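Ribokinase, putative (Burkholderia thailandensis, PDB 3B1N) is a nucleoside kinase of the PfkB (ribokinase) family that binds nucleosides and ADP, and probably phosphorylates the nucleoside ribose. Local coordinates at residues B[68-73]-B[98-103]; B[128-133]-B[154-159]; B[63-68]-B[86-91]. One frame throughout, in Å; residues are numbered along the deposited sequence.

Interaction 1 of 3, residues B[68-73]-B[98-103]; sequences GTLGAV and TYSAQA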
ATOM      1  N   GLY B  68      -6.585  19.565  15.333  1.00 10.34           N
ATOM      2  CA  GLY B  68      -5.944  19.191  14.055  1.00 10.20           C
ATOM      3  C   GLY B  68      -6.400  20.115  12.965  1.00 10.90           C
ATOM      4  O   GLY B  68      -7.300  20.971  13.172  1.00 11.25           O
ATOM      5  N   THR B  69      -5.809  19.944  11.776  1.00 10.83           N
ATOM      6  CA  THR B  69      -6.169  20.761  10.629  1.00 11.76           C
ATOM      7  C   THR B  69      -6.808  19.935   9.509  1.00 11.10           C
ATOM      8  O   THR B  69      -6.365  18.796   9.246  1.00 13.66           O
ATOM      9  CB  THR B  69      -4.890  21.486  10.074  1.00 12.05           C
ATOM     10  OG1 THR B  69      -3.806  20.550  10.032  1.00 13.55           O
ATOM     11  CG2 THR B  69      -4.477  22.596  11.026  1.00 13.56           C
ATOM     12  N   LEU B  70      -7.847  20.511   8.903  1.00  9.37           N
ATOM     13  CA  LEU B  70      -8.552  19.991   7.711  1.00 10.57           C
ATOM     14  C   LEU B  70      -8.416  20.989   6.555  1.00 10.63           C
ATOM     15  O   LEU B  70      -8.010  22.150   6.771  1.00 12.34           O
ATOM     16  CB  LEU B  70     -10.048  19.777   7.977  1.00 10.39           C
ATOM     17  CG  LEU B  70     -10.336  18.526   8.818  1.00  9.30           C
ATOM     18  CD1 LEU B  70     -11.831  18.644   9.262  1.00 11.26           C
ATOM     19  CD2 LEU B  70     -10.089  17.272   7.979  1.00 11.35           C
ATOM     20  N   GLY B  71      -8.697  20.529   5.341  1.00 11.26           N
ATOM     21  CA  GLY B  71      -8.605  21.426   4.152  1.00 11.90           C
ATOM     22  C   GLY B  71     -10.010  21.787   3.698  1.00 11.77           C
ATOM     23  O   GLY B  71     -10.847  20.897   3.573  1.00 11.68           O
ATOM     24  N   ALA B  72     -10.284  23.065   3.433  1.00 12.46           N
ATOM     25  CA  ALA B  72     -11.630  23.489   3.047  1.00 12.75           C
ATOM     26  C   ALA B  72     -12.237  22.803   1.851  1.00 13.78           C
ATOM     27  O   ALA B  72     -13.463  22.706   1.748  1.00 14.36           O
ATOM     28  CB  ALA B  72     -11.661  25.012   2.830  1.00 14.37           C
ATOM     29  N   VAL B  73     -11.419  22.345   0.905  1.00 13.32           N
ATOM     30  CA  VAL B  73     -11.978  21.785  -0.299  1.00 14.81           C
ATOM     31  C   VAL B  73     -12.858  20.605   0.030  1.00 13.92           C
ATOM     32  O   VAL B  73     -13.882  20.401  -0.623  1.00 15.74           O
ATOM     33  CB  VAL B  73     -10.872  21.364  -1.311  1.00 14.87           C
ATOM     34  CG1 VAL B  73     -11.471  20.614  -2.572  1.00 16.42           C
ATOM     35  CG2 VAL B  73     -10.095  22.565  -1.743  1.00 16.25           C
ATOM     36  N   THR B  98      -7.469  24.235   0.319  1.00 14.44           N
ATOM     37  CA  THR B  98      -6.515  23.154   0.644  1.00 12.95           C
ATOM     38  C   THR B  98      -7.298  21.842   0.745  1.00 13.18           C
ATOM     39  O   THR B  98      -8.475  21.867   1.151  1.00 12.42           O
ATOM     40  CB  THR B  98      -5.810  23.462   2.008  1.00 14.61           C
ATOM     41  OG1 THR B  98      -5.092  24.683   1.886  1.00 17.16           O
ATOM     42  CG2 THR B  98      -4.809  22.407   2.420  1.00 15.83           C
ATOM     43  N   TYR B  99      -6.643  20.733   0.406  1.00 13.79           N
ATOM     44  CA  TYR B  99      -7.262  19.413   0.592  1.00 13.05           C
ATOM     45  C   TYR B  99      -6.923  18.888   1.981  1.00 12.59           C
ATOM     46  O   TYR B  99      -5.829  19.140   2.486  1.00 11.43           O
ATOM     47  CB  TYR B  99      -6.809  18.407  -0.473  1.00 14.76           C
ATOM     48  CG  TYR B  99      -7.431  18.678  -1.838  1.00 17.34           C
ATOM     49  CD1 TYR B  99      -8.549  17.954  -2.256  1.00 20.56           C
ATOM     50  CD2 TYR B  99      -6.885  19.639  -2.695  1.00 22.74           C
ATOM     51  CE1 TYR B  99      -9.105  18.181  -3.541  1.00 23.35           C
ATOM     52  CE2 TYR B  99      -7.458  19.880  -3.946  1.00 24.75           C
ATOM     53  CZ  TYR B  99      -8.554  19.151  -4.331  1.00 23.09           C
ATOM     54  OH  TYR B  99      -9.110  19.372  -5.559  1.00 28.87           O
ATOM     55  N   SER B 100      -7.852  18.121   2.576  1.00 10.51           N
ATOM     56  CA  SER B 100      -7.528  17.408   3.796  1.00 10.18           C
ATOM     57  C   SER B 100      -6.543  16.280   3.538  1.00  9.28           C
ATOM     58  O   SER B 100      -6.442  15.766   2.410  1.00 11.34           O
ATOM     59  CB  SER B 100      -8.814  16.842   4.421  1.00  9.60           C
ATOM     60  OG  SER B 100      -9.780  17.867   4.544  1.00 10.69           O
ATOM     61  N   ALA B 101      -5.875  15.860   4.614  1.00  9.12           N
ATOM     62  CA  ALA B 101      -5.009  14.662   4.583  1.00  9.57           C
ATOM     63  C   ALA B 101      -5.735  13.451   4.031  1.00 10.60           C
ATOM     64  O   ALA B 101      -6.907  13.238   4.290  1.00 10.96           O
ATOM     65  CB  ALA B 101      -4.471  14.344   5.987  1.00  9.13           C
ATOM     66  N   GLN B 102      -5.000  12.625   3.279  1.00 11.52           N
ATOM     67  CA  GLN B 102      -5.547  11.411   2.683  1.00 12.90           C
ATOM     68  C   GLN B 102      -4.539  10.286   2.871  1.00 12.86           C
ATOM     69  O   GLN B 102      -3.367  10.430   2.555  1.00 12.47           O
ATOM     70  CB  GLN B 102      -5.860  11.650   1.181  1.00 15.48           C
ATOM     71  CG  GLN B 102      -6.109  10.378   0.430  1.00 24.60           C
ATOM     72  CD  GLN B 102      -7.510   9.862   0.609  1.00 33.53           C
ATOM     73  OE1 GLN B 102      -8.489  10.550   0.262  1.00 36.33           O
ATOM     74  NE2 GLN B 102      -7.629   8.614   1.100  1.00 35.05           N
ATOM     75  N   ALA B 103      -5.001   9.183   3.442  1.00 11.23           N
ATOM     76  CA  ALA B 103      -4.119   8.018   3.639  1.00 11.18           C
ATOM     77  C   ALA B 103      -4.571   6.908   2.736  1.00 12.22           C
ATOM     78  O   ALA B 103      -5.754   6.597   2.660  1.00 13.58           O
ATOM     79  CB  ALA B 103      -4.215   7.538   5.113  1.00 12.25           C
TER
HETATM   80  O   HOH W   1      -6.476  17.088   7.129  1.00 10.62           O

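Interaction 2 of 3, residues B[128-133]-B[154-159]; sequences NHAGEA and EELAQA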
ATOM      1  N   ASN B 128      -2.193  25.253  15.253  1.00 14.12           N
ATOM      2  CA  ASN B 128      -2.909  25.117  16.544  1.00 14.69           C
ATOM      3  C   ASN B 128      -1.897  24.911  17.659  1.00 13.92           C
ATOM      4  O   ASN B 128      -0.936  24.132  17.547  1.00 13.20           O
ATOM      5  CB  ASN B 128      -3.814  23.868  16.540  1.00 14.79           C
ATOM      6  CG  ASN B 128      -5.092  24.010  15.706  1.00 19.77           C
ATOM      7  OD1 ASN B 128      -5.509  23.036  15.021  1.00 19.48           O
ATOM      8  ND2 ASN B 128      -5.768  25.150  15.798  1.00 19.22           N
ATOM      9  N   HIS B 129      -2.136  25.563  18.782  1.00 15.51           N
ATOM     10  CA  HIS B 129      -1.211  25.464  19.901  1.00 14.55           C
ATOM     11  C   HIS B 129      -1.873  24.811  21.092  1.00 16.20           C
ATOM     12  O   HIS B 129      -2.836  25.337  21.630  1.00 16.36           O
ATOM     13  CB  HIS B 129      -0.656  26.859  20.242  1.00 17.25           C
ATOM     14  CG  HIS B 129       0.315  27.357  19.215  1.00 17.23           C
ATOM     15  ND1 HIS B 129       1.679  27.306  19.400  1.00 25.87           N
ATOM     16  CD2 HIS B 129       0.122  27.773  17.945  1.00 21.64           C
ATOM     17  CE1 HIS B 129       2.282  27.765  18.316  1.00 26.13           C
ATOM     18  NE2 HIS B 129       1.358  28.051  17.420  1.00 21.87           N
ATOM     19  N   ALA B 130      -1.363  23.643  21.479  1.00 16.41           N
ATOM     20  CA  ALA B 130      -2.021  22.825  22.518  1.00 16.58           C
ATOM     21  C   ALA B 130      -1.993  23.481  23.892  1.00 18.34           C
ATOM     22  O   ALA B 130      -2.914  23.266  24.695  1.00 19.24           O
ATOM     23  CB  ALA B 130      -1.362  21.440  22.566  1.00 17.15           C
ATOM     24  N   GLY B 131      -0.965  24.304  24.130  1.00 18.76           N
ATOM     25  CA  GLY B 131      -0.780  24.948  25.452  1.00 20.95           C
ATOM     26  C   GLY B 131      -1.803  26.061  25.632  1.00 21.48           C
ATOM     27  O   GLY B 131      -1.988  26.603  26.738  1.00 22.75           O
ATOM     28  N   GLU B 132      -2.497  26.396  24.561  1.00 20.38           N
ATOM     29  CA  GLU B 132      -3.554  27.410  24.659  1.00 21.12           C
ATOM     30  C   GLU B 132      -4.973  26.877  24.842  1.00 21.47           C
ATOM     31  O   GLU B 132      -5.933  27.652  24.992  1.00 22.52           O
ATOM     32  CB  GLU B 132      -3.481  28.363  23.455  1.00 20.98           C
ATOM     33  CG  GLU B 132      -2.206  29.167  23.395  1.00 23.66           C
ATOM     34  CD  GLU B 132      -1.967  29.851  22.021  1.00 24.53           C
ATOM     35  OE1 GLU B 132      -2.899  29.922  21.190  1.00 27.39           O
ATOM     36  OE2 GLU B 132      -0.811  30.257  21.790  1.00 31.56           O
ATOM     37  N   ALA B 133      -5.137  25.555  24.813  1.00 21.11           N
ATOM     38  CA  ALA B 133      -6.470  24.983  24.957  1.00 22.69           C
ATOM     39  C   ALA B 133      -6.842  25.058  26.412  1.00 24.66           C
ATOM     40  O   ALA B 133      -6.016  24.741  27.242  1.00 25.04           O
ATOM     41  CB  ALA B 133      -6.481  23.507  24.500  1.00 22.20           C
ATOM     42  N   GLU B 154       5.999  19.981  23.610  1.00 17.51           N
ATOM     43  CA  GLU B 154       6.616  21.058  24.387  1.00 19.62           C
ATOM     44  C   GLU B 154       5.571  21.857  25.155  1.00 19.34           C
ATOM     45  O   GLU B 154       5.743  22.132  26.355  1.00 20.63           O
ATOM     46  CB  GLU B 154       7.472  21.968  23.468  1.00 17.80           C
ATOM     47  CG  GLU B 154       8.717  21.268  22.893  1.00 20.58           C
ATOM     48  CD  GLU B 154       9.829  21.072  23.939  1.00 24.65           C
ATOM     49  OE1 GLU B 154       9.781  21.689  25.038  1.00 26.48           O
ATOM     50  OE2 GLU B 154      10.767  20.306  23.652  1.00 28.90           O
ATOM     51  N   GLU B 155       4.496  22.226  24.492  1.00 19.07           N
ATOM     52  CA  GLU B 155       3.485  23.091  25.071  1.00 19.17           C
ATOM     53  C   GLU B 155       2.683  22.395  26.150  1.00 19.39           C
ATOM     54  O   GLU B 155       2.382  22.966  27.186  1.00 20.95           O
ATOM     55  CB  GLU B 155       2.582  23.624  24.005  1.00 19.13           C
ATOM     56  CG  GLU B 155       3.331  24.651  23.135  1.00 22.48           C
ATOM     57  CD  GLU B 155       2.471  25.304  22.130  1.00 28.26           C
ATOM     58  OE1 GLU B 155       1.252  25.017  22.154  1.00 28.89           O
ATOM     59  OE2 GLU B 155       3.011  26.108  21.308  1.00 28.79           O
ATOM     60  N   LEU B 156       2.324  21.135  25.922  1.00 17.64           N
ATOM     61  CA  LEU B 156       1.570  20.460  26.964  1.00 17.65           C
ATOM     62  C   LEU B 156       2.414  20.275  28.226  1.00 18.26           C
ATOM     63  O   LEU B 156       1.898  20.391  29.351  1.00 19.88           O
ATOM     64  CB  LEU B 156       1.000  19.114  26.445  1.00 15.89           C
ATOM     65  CG  LEU B 156      -0.131  19.267  25.442  1.00 15.22           C
ATOM     66  CD1 LEU B 156      -0.251  17.943  24.685  1.00 14.14           C
ATOM     67  CD2 LEU B 156      -1.467  19.623  26.124  1.00 16.52           C
ATOM     68  N   ALA B 157       3.707  19.977  28.059  1.00 20.37           N
ATOM     69  CA  ALA B 157       4.607  19.725  29.197  1.00 21.99           C
ATOM     70  C   ALA B 157       4.778  21.021  29.958  1.00 24.42           C
ATOM     71  O   ALA B 157       4.834  21.015  31.177  1.00 24.67           O
ATOM     72  CB  ALA B 157       5.957  19.213  28.711  1.00 22.02           C
ATOM     73  N   GLN B 158       4.825  22.131  29.240  1.00 24.78           N
ATOM     74  CA  GLN B 158       5.079  23.387  29.930  1.00 27.38           C
ATOM     75  C   GLN B 158       3.811  23.878  30.643  1.00 27.34           C
ATOM     76  O   GLN B 158       3.888  24.477  31.729  1.00 28.25           O
ATOM     77  CB  GLN B 158       5.715  24.352  28.960  1.00 28.08           C
ATOM     78  CG  GLN B 158       4.804  25.210  28.210  1.00 32.15           C
ATOM     79  CD  GLN B 158       4.926  26.622  28.711  1.00 38.87           C
ATOM     80  OE1 GLN B 158       6.029  27.184  28.728  1.00 43.25           O
ATOM     81  NE2 GLN B 158       3.802  27.210  29.148  1.00 38.35           N
ATOM     82  N   ALA B 159       2.644  23.556  30.090  1.00 26.04           N
ATOM     83  CA  ALA B 159       1.354  23.820  30.738  1.00 25.78           C
ATOM     84  C   ALA B 159       1.007  22.844  31.872  1.00 25.56           C
ATOM     85  O   ALA B 159      -0.019  23.024  32.546  1.00 26.61           O
ATOM     86  CB  ALA B 159       0.242  23.839  29.713  1.00 26.24           C
TER

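Interaction 3 of 3, residues B[63-68]-B[86-91]; sequences DARMMG and GLSREY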
ATOM      1  N   ASP B  63     -15.389  13.496  26.856  1.00 19.02           N
ATOM      2  CA  ASP B  63     -15.520  14.795  26.212  1.00 17.97           C
ATOM      3  C   ASP B  63     -14.238  15.031  25.438  1.00 15.77           C
ATOM      4  O   ASP B  63     -13.262  15.452  25.979  1.00 16.46           O
ATOM      5  CB  ASP B  63     -15.690  15.889  27.267  1.00 18.70           C
ATOM      6  CG  ASP B  63     -15.936  17.261  26.659  1.00 23.38           C
ATOM      7  OD1 ASP B  63     -15.990  17.373  25.421  1.00 24.39           O
ATOM      8  OD2 ASP B  63     -16.102  18.242  27.425  1.00 26.14           O
ATOM      9  N   ALA B  64     -14.252  14.644  24.177  1.00 14.90           N
ATOM     10  CA  ALA B  64     -13.010  14.614  23.389  1.00 12.53           C
ATOM     11  C   ALA B  64     -12.930  15.864  22.541  1.00 12.93           C
ATOM     12  O   ALA B  64     -13.866  16.135  21.813  1.00 15.38           O
ATOM     13  CB  ALA B  64     -13.072  13.370  22.476  1.00 12.33           C
ATOM     14  N   ARG B  65     -11.802  16.580  22.643  1.00 11.51           N
ATOM     15  CA  ARG B  65     -11.599  17.809  21.876  1.00 12.54           C
ATOM     16  C   ARG B  65     -10.480  17.580  20.858  1.00 10.76           C
ATOM     17  O   ARG B  65      -9.303  17.648  21.214  1.00 11.72           O
ATOM     18  CB  ARG B  65     -11.239  19.006  22.801  1.00 14.05           C
ATOM     19  CG  ARG B  65     -12.220  19.188  23.998  1.00 16.63           C
ATOM     20  CD  ARG B  65     -13.550  19.710  23.554  1.00 19.12           C
ATOM     21  NE  ARG B  65     -14.447  19.835  24.731  1.00 22.69           N
ATOM     22  CZ  ARG B  65     -14.462  20.859  25.586  1.00 27.93           C
ATOM     23  NH1 ARG B  65     -13.684  21.926  25.424  1.00 31.29           N
ATOM     24  NH2 ARG B  65     -15.296  20.822  26.626  1.00 29.03           N
ATOM     25  N   MET B  66     -10.869  17.289  19.611  1.00 10.88           N
ATOM     26  CA  MET B  66      -9.862  17.084  18.537  1.00 11.26           C
ATOM     27  C   MET B  66      -9.146  18.384  18.221  1.00 10.92           C
ATOM     28  O   MET B  66      -9.815  19.413  18.076  1.00 12.99           O
ATOM     29  CB  MET B  66     -10.531  16.604  17.260  1.00 12.54           C
ATOM     30  CG  MET B  66     -11.204  15.228  17.406  1.00 12.54           C
ATOM     31  SD  MET B  66     -12.302  14.791  16.016  1.00 16.34           S
ATOM     32  CE  MET B  66     -11.250  15.177  14.704  1.00 12.37           C
ATOM     33  N   MET B  67      -7.820  18.283  18.116  1.00  9.64           N
ATOM     34  CA  MET B  67      -7.010  19.417  17.671  1.00  9.98           C
ATOM     35  C   MET B  67      -6.243  18.963  16.453  1.00  9.87           C
ATOM     36  O   MET B  67      -5.377  18.079  16.555  1.00 12.80           O
ATOM     37  CB  MET B  67      -6.060  19.849  18.765  1.00 11.15           C
ATOM     38  CG  MET B  67      -5.154  21.027  18.296  1.00 11.90           C
ATOM     39  SD  MET B  67      -4.157  21.778  19.628  1.00 13.99           S
ATOM     40  CE  MET B  67      -5.339  22.985  20.236  1.00 14.19           C
ATOM     41  N   GLY B  68      -6.585  19.565  15.333  1.00 10.34           N
ATOM     42  CA  GLY B  68      -5.944  19.191  14.055  1.00 10.20           C
ATOM     43  C   GLY B  68      -6.400  20.115  12.965  1.00 10.90           C
ATOM     44  O   GLY B  68      -7.300  20.971  13.172  1.00 11.25           O
ATOM     45  N   GLY B  86     -21.582  14.817  18.158  1.00 17.28           N
ATOM     46  CA  GLY B  86     -21.344  15.656  19.340  1.00 18.29           C
ATOM     47  C   GLY B  86     -19.874  15.889  19.668  1.00 18.23           C
ATOM     48  O   GLY B  86     -19.525  16.208  20.814  1.00 18.67           O
ATOM     49  N   LEU B  87     -19.016  15.802  18.645  1.00 17.03           N
ATOM     50  CA  LEU B  87     -17.582  16.114  18.787  1.00 16.37           C
ATOM     51  C   LEU B  87     -17.349  17.605  18.521  1.00 16.98           C
ATOM     52  O   LEU B  87     -17.696  18.127  17.441  1.00 17.47           O
ATOM     53  CB  LEU B  87     -16.734  15.243  17.850  1.00 17.19           C
ATOM     54  CG  LEU B  87     -16.655  13.737  18.136  1.00 16.13           C
ATOM     55  CD1 LEU B  87     -16.155  12.957  16.957  1.00 18.01           C
ATOM     56  CD2 LEU B  87     -15.699  13.549  19.288  1.00 16.58           C
ATOM     57  N   SER B  88     -16.760  18.281  19.508  1.00 16.97           N
ATOM     58  CA  SER B  88     -16.549  19.716  19.442  1.00 16.11           C
ATOM     59  C   SER B  88     -15.569  19.999  18.317  1.00 14.19           C
ATOM     60  O   SER B  88     -14.553  19.299  18.222  1.00 14.97           O
ATOM     61  CB  SER B  88     -15.880  20.245  20.702  1.00 16.15           C
ATOM     62  OG  SER B  88     -15.687  21.627  20.573  1.00 17.68           O
ATOM     63  N   ARG B  89     -15.876  21.037  17.535  1.00 16.39           N
ATOM     64  CA  ARG B  89     -14.976  21.516  16.472  1.00 14.95           C
ATOM     65  C   ARG B  89     -14.107  22.670  16.937  1.00 16.76           C
ATOM     66  O   ARG B  89     -13.447  23.323  16.105  1.00 15.95           O
ATOM     67  CB  ARG B  89     -15.748  21.869  15.199  1.00 15.95           C
ATOM     68  CG  ARG B  89     -16.434  20.617  14.584  1.00 17.40           C
ATOM     69  CD  ARG B  89     -17.191  20.852  13.259  1.00 23.30           C
ATOM     70  NE  ARG B  89     -18.303  21.788  13.344  1.00 27.96           N
ATOM     71  CZ  ARG B  89     -18.268  23.065  12.950  1.00 32.23           C
ATOM     72  NH1 ARG B  89     -17.160  23.624  12.457  1.00 33.16           N
ATOM     73  NH2 ARG B  89     -19.360  23.807  13.071  1.00 36.13           N
ATOM     74  N   GLU B  90     -14.060  22.888  18.261  1.00 16.80           N
ATOM     75  CA  GLU B  90     -13.381  24.052  18.878  1.00 18.56           C
ATOM     76  C   GLU B  90     -11.944  24.203  18.325  1.00 18.12           C
ATOM     77  O   GLU B  90     -11.545  25.315  17.898  1.00 18.35           O
ATOM     78  CB  GLU B  90     -13.356  23.864  20.416  1.00 19.69           C
ATOM     79  CG  GLU B  90     -12.625  24.971  21.150  1.00 23.16           C
ATOM     80  CD  GLU B  90     -12.742  24.857  22.673  1.00 29.83           C
ATOM     81  OE1 GLU B  90     -12.267  25.782  23.362  1.00 34.33           O
ATOM     82  OE2 GLU B  90     -13.257  23.834  23.190  1.00 31.17           O
ATOM     83  N   TYR B  91     -11.201  23.096  18.284  1.00 16.05           N
ATOM     84  CA  TYR B  91      -9.755  23.128  17.925  1.00 14.25           C
ATOM     85  C   TYR B  91      -9.472  22.481  16.567  1.00 13.24           C
ATOM     86  O   TYR B  91      -8.317  22.130  16.287  1.00 14.54           O
ATOM     87  CB  TYR B  91      -8.915  22.453  19.019  1.00 13.70           C
ATOM     88  CG  TYR B  91      -9.119  23.061  20.391  1.00 15.97           C
ATOM     89  CD1 TYR B  91      -8.714  24.367  20.630  1.00 18.10           C
ATOM     90  CD2 TYR B  91      -9.714  22.332  21.419  1.00 20.68           C
ATOM     91  CE1 TYR B  91      -8.912  24.966  21.884  1.00 19.22           C
ATOM     92  CE2 TYR B  91      -9.905  22.908  22.698  1.00 21.20           C
ATOM     93  CZ  TYR B  91      -9.508  24.229  22.901  1.00 21.57           C
ATOM     94  OH  TYR B  91      -9.673  24.796  24.161  1.00 26.30           O
TER
HETATM   95  O   HOH W   2     -16.470  17.135  22.058  1.00 19.82           O
HETATM   96  O   HOH W   3     -13.690  16.895  19.097  1.00 13.41           O
HETATM   97  O   HOH W   4     -12.089  20.480  19.084  1.00 14.52           O

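Interaction 1 of 3, residues B[68-73]-B[98-103]
Thr-98 begins the contact through its backbone, its carbonyl oxygen accepting a hydrogen bond from Val-73 N (3.0 Å, 162° at the hydrogen). Val-73 CG2 lies close to the same oxygen, at 3.4 Å, while the Thr-98 hydroxyl turns back to Pro-96 O. At Tyr-99 the other methyl of Val-73 takes over. With CG1 anti to the Val-73 backbone N (chi1 174°), it rests over one face of the Tyr-99 ring, 3.9 Å from the ring centroid and shifted toward CE1, a CH-pi contact. Gly-71, having no side chain, lets the backbones approach until its CA is 3.7 Å from Tyr-99 C. Ser-100 OG then accepts a nearly straight bond from Gly-71 N (3.0 Å, 164°) and is also bonded to Asp-74 OD1. Leu-70 leans in from the flank, with CD2 3.5 Å from Ser-100 OG. By Ala-101 the chains have parted far enough for a water to link its N to Thr-69 O. Strand 101-107 then runs on into the small four-stranded sheet, where Ala-103 lines the mizoribine pocket. The large central sheet and this smaller one, which probably corresponds to the lid of ribokinase-like kinases, are thus joined here largely by backbone amides, with the buried serine hydroxyl fixed through both Gly-71 and Asp-74.

Interaction 2 of 3, residues B[128-133]-B[154-159]
Glu-155 and His-129 form a carboxylate-imidazole hydrogen bond near the protein surface, fastening the loop between strands 113-118 and 138-141 to the last turns of helix 146-158. The Glu-155 side chain leaves the helix with CG anti to its carbonyl carbon (chi1 -71°) and runs out extended, which carries the carboxylate across to the loop. There OE2 offers its syn lone pair to His-129 ND1 at 2.6 Å, a short and fairly straight bond (165°). The oxygen lies close to the imidazole plane, at the ring edge, and ring and carboxylate are nearly coplanar, only 21° apart. Such an arrangement would be expected to favour a protonated, positively charged imidazole.

The second oxygen serves the backbone. Glu-155 OE1 takes a hydrogen bond from Gly-131 N at 3.1 Å, met on the anti side and a little out of the carboxylate plane; Ala-130 N is just as near, but badly angled for a bond. These amides begin the short 3-10 segment 130-132, so one carboxylate holds both that turn and the imidazole preceding it. In the Rossmann-like core of the ribokinase fold, helix 146-158 forms the crossover between the parallel neighbours 138-141 and 163-165, and segment 128-133 packs beside it and strand 3-6. The absence of a side chain at Gly-131 allows its CA to come within 3.9 Å of Glu-155 CB. On the buried side Ala-130 directs its methyl at the next helix residue, CB lying 3.8 Å from Leu-156 CG, and the same methyl also touches Leu-4 and Cys-6 of strand 3-6. Glu-154, one position earlier, forms a salt bridge with Arg-181.

Interaction 3 of 3, residues B[63-68]-B[86-91]
Arg-65 and Tyr-91 meet on one face of the sheet, across the two strands of a beta-alpha-beta unit, in which helix 76-85 connects strand 64-71 to the outermost strand 88-95 of the central sheet. From its base, Arg-65 CB touches the edge of the Tyr-91 ring, 3.9 Å from CD2. The chain then bends at chi2 (-72°), which brings CD against Ser-88, 3.7 Å from its CB. Beyond it the guanidinium grips Asp-63 side-on: NE bonds to OD1 within the guanidinium plane, and NH2 reaches OD2 at 2.8 Å. The remaining nitrogen, NH1, crosses to the other segment and makes a salt bridge with Glu-90 OE2 at 3.0 Å, so one arginine carries charge pairing to both segments. Glu-90 is held in turn by an ST turn, its N donating to Ser-88 OG, and its CG sits over the centre of the Tyr-91 ring, whose hydroxyl is bonded to Lys-134 N. Direct pairing of the backbones fails midway, with Met-66 N and Ser-88 O 4.4 Å apart. Waters bridge the gap: one joins Ala-64 O, Met-66 N and Ser-88 O, another Met-66 O, Ser-88 O and Tyr-91 N, and a third lies between Ala-64 O and Ser-88 N. Past them the chains come together; Met-67 CE packs 3.7 Å from Tyr-91 CD1, and Gly-68 N donates to Tyr-91 O at 3.2 Å.

Interactions 1 and 3 use successive parts of strand 64-71 and share Gly-68, their centres about 16 Å apart: interaction 3 ties the strand to its edge neighbour 88-95, and interaction 1 ties its far end to the start of strand 101-107. Interaction 2, centred about 15 Å from interaction 3, touches it through Asn-128 CB, 3.6 Å from Met-67 CG, and Ala-133 CA, 3.3 Å from Tyr-91 OH. Interaction 1 comes nearest to function, since Ala-103 contacts bound mizoribine and the side chain of Ser-100 is about 10 Å from it. Interaction 2 lies away from the nucleoside and ADP sites; the side chain of Leu-156 is about 11 Å from a bound sodium ion.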